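UDP-N-Acetylglucosamine 2-Epimerase (Thermus thermophilus, PDB 1V4V) probably interconverts UDP-N-acetylglucosamine and UDP-N-acetylmannosamine by epimerising the sugar at C2, working as a homodimer of two-domain chains. Local coordinates at residues L37-G42 / E59-D64. Numbering follows the deposited sequence.
Sequences LVLLTG and EDRNLD
D60 turns its carboxylate back along the edge of strand 34-40, where OD2 takes the backbone N-H of V38 on its anti lone pair (2.9 Å, N-H...O 162°). CG of D60 lies anti to its own carbonyl carbon (chi1 -68°), which brings the carboxylate beside L37, whose side chain it crosses at about a right angle; CD2 of L37 stands 3.4 Å from OD2. The carbonyl of V38 is gripped twice, by D60 N in the carbonyl plane (2.8 Å) and by R61 N nearly in line with the C=O (3.2 Å). From there the strands run parallel: L40 N donates to R61 O, and L63 N to L40 O. This is the outer pairing of one of the two parallel Rossmann-like sheets of a GT-B fold, the short strand 61-62 being added at the sheet edge through a beta-alpha-beta unit whose crossover carries helix 45-53. On the face toward that helix, L40 runs side by side with N62 and crosses E59 at about a right angle, its CG 3.6 Å from E59 CB; L48 and F12 also touch L40. Replacing L40 with alanine would probably open a gap next to L48 and take away the branch that CB and CG of E59 lie against, leaving V38 as the apolar neighbour of E59 CB. The bend at chi2 of E59 (-84°) leads its carboxylate away to a salt bridge with R49. On the other face, CD1 of L39 lies against CB and CG of R61 and meets CD2 of L63 (3.9 Å). R61 itself stays extended and reaches past this contact to pair with E89. L63 lies alongside T41, CD1 to CG2 3.7 Å, and packs on A86 of helix 72-89. Beyond the last strand pairing, a water bridges G42 O (2.7 Å) and L63 O.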
loop_
_atom_site.group_PDB
_atom_site.type_symbol
_atom_site.label_atom_id
_atom_site.label_comp_id
_atom_site.label_asym_id
_atom_site.label_seq_id
_atom_site.Cartn_x
_atom_site.Cartn_y
_atom_site.Cartn_z
ATOM N N LEU A 37 -7.177 8.540 -21.259
ATOM C CA LEU A 37 -7.775 7.296 -21.729
ATOM C C LEU A 37 -8.502 6.659 -20.556
ATOM O O LEU A 37 -8.138 6.884 -19.400
ATOM C CB LEU A 37 -6.704 6.332 -22.236
ATOM C CG LEU A 37 -5.862 6.753 -23.442
ATOM C CD1 LEU A 37 -4.782 5.708 -23.660
ATOM C CD2 LEU A 37 -6.743 6.893 -24.682
ATOM N N VAL A 38 -9.518 5.860 -20.853
ATOM C CA VAL A 38 -10.284 5.201 -19.801
ATOM C C VAL A 38 -10.225 3.683 -19.874
ATOM O O VAL A 38 -10.510 3.082 -20.912
ATOM C CB VAL A 38 -11.772 5.637 -19.838
ATOM C CG1 VAL A 38 -12.600 4.787 -18.882
ATOM C CG2 VAL A 38 -11.887 7.101 -19.462
ATOM N N LEU A 39 -9.845 3.076 -18.754
ATOM C CA LEU A 39 -9.784 1.627 -18.631
ATOM C C LEU A 39 -10.841 1.250 -17.601
ATOM O O LEU A 39 -10.719 1.625 -16.438
ATOM C CB LEU A 39 -8.410 1.178 -18.115
ATOM C CG LEU A 39 -8.312 -0.295 -17.693
ATOM C CD1 LEU A 39 -8.542 -1.204 -18.894
ATOM C CD2 LEU A 39 -6.946 -0.560 -17.079
ATOM N N LEU A 40 -11.888 0.545 -18.024
ATOM C CA LEU A 40 -12.922 0.124 -17.081
ATOM C C LEU A 40 -12.421 -1.132 -16.389
ATOM O O LEU A 40 -11.824 -2.000 -17.026
ATOM C CB LEU A 40 -14.245 -0.152 -17.803
ATOM C CG LEU A 40 -14.834 1.068 -18.522
ATOM C CD1 LEU A 40 -16.239 0.742 -19.010
ATOM C CD2 LEU A 40 -14.864 2.264 -17.575
ATOM N N THR A 41 -12.676 -1.235 -15.088
ATOM C CA THR A 41 -12.191 -2.371 -14.312
ATOM C C THR A 41 -13.275 -3.123 -13.537
ATOM O O THR A 41 -12.964 -3.997 -12.724
ATOM C CB THR A 41 -11.131 -1.892 -13.295
ATOM O OG1 THR A 41 -11.744 -0.975 -12.378
ATOM C CG2 THR A 41 -9.984 -1.182 -13.997
ATOM N N GLY A 42 -14.536 -2.789 -13.794
ATOM C CA GLY A 42 -15.637 -3.414 -13.081
ATOM C C GLY A 42 -16.424 -4.514 -13.776
ATOM O O GLY A 42 -16.036 -5.014 -14.838
ATOM N N GLU A 59 -15.166 4.632 -23.080
ATOM C CA GLU A 59 -14.013 3.922 -22.533
ATOM C C GLU A 59 -13.136 3.453 -23.682
ATOM O O GLU A 59 -13.604 3.301 -24.811
ATOM C CB GLU A 59 -14.439 2.725 -21.667
ATOM C CG GLU A 59 -14.548 1.378 -22.379
ATOM C CD GLU A 59 -15.873 1.186 -23.080
ATOM O OE1 GLU A 59 -16.143 0.056 -23.541
ATOM O OE2 GLU A 59 -16.646 2.162 -23.166
ATOM N N ASP A 60 -11.862 3.229 -23.390
ATOM C CA ASP A 60 -10.908 2.784 -24.396
ATOM C C ASP A 60 -10.624 1.295 -24.291
ATOM O O ASP A 60 -10.303 0.647 -25.285
ATOM C CB ASP A 60 -9.610 3.575 -24.251
ATOM C CG ASP A 60 -9.782 5.036 -24.608
ATOM O OD1 ASP A 60 -9.875 5.344 -25.815
ATOM O OD2 ASP A 60 -9.837 5.874 -23.686
ATOM N N ARG A 61 -10.753 0.752 -23.084
ATOM C CA ARG A 61 -10.496 -0.665 -22.861
ATOM C C ARG A 61 -11.229 -1.142 -21.609
ATOM O O ARG A 61 -11.578 -0.338 -20.746
ATOM C CB ARG A 61 -8.988 -0.893 -22.721
ATOM C CG ARG A 61 -8.566 -2.348 -22.597
ATOM C CD ARG A 61 -7.134 -2.533 -23.080
ATOM N NE ARG A 61 -6.616 -3.868 -22.798
ATOM C CZ ARG A 61 -5.522 -4.374 -23.359
ATOM N NH1 ARG A 61 -4.837 -3.655 -24.238
ATOM N NH2 ARG A 61 -5.108 -5.592 -23.033
ATOM N N ASN A 62 -11.473 -2.446 -21.527
ATOM C CA ASN A 62 -12.167 -3.033 -20.383
ATOM C C ASN A 62 -11.434 -4.277 -19.905
ATOM O O ASN A 62 -10.913 -5.040 -20.716
ATOM C CB ASN A 62 -13.592 -3.449 -20.764
ATOM C CG ASN A 62 -14.408 -2.311 -21.334
ATOM O OD1 ASN A 62 -14.151 -1.833 -22.443
ATOM N ND2 ASN A 62 -15.404 -1.868 -20.577
ATOM N N LEU A 63 -11.391 -4.486 -18.593
ATOM C CA LEU A 63 -10.758 -5.686 -18.062
ATOM C C LEU A 63 -11.834 -6.769 -18.081
ATOM O O LEU A 63 -13.021 -6.463 -18.140
ATOM C CB LEU A 63 -10.269 -5.463 -16.629
ATOM C CG LEU A 63 -9.150 -4.440 -16.437
ATOM C CD1 LEU A 63 -8.674 -4.475 -14.980
ATOM C CD2 LEU A 63 -7.990 -4.758 -17.381
ATOM N N ASP A 64 -11.423 -8.030 -18.043
ATOM C CA ASP A 64 -12.370 -9.139 -18.061
ATOM C C ASP A 64 -12.626 -9.565 -16.619
ATOM O O ASP A 64 -11.792 -10.218 -15.994
ATOM C CB ASP A 64 -11.791 -10.294 -18.884
ATOM C CG ASP A 64 -12.789 -11.408 -19.111
ATOM O OD1 ASP A 64 -12.589 -12.195 -20.061
ATOM O OD2 ASP A 64 -13.765 -11.507 -18.339
HETATM O O HOH W 1 -14.071 -4.341 -16.556
#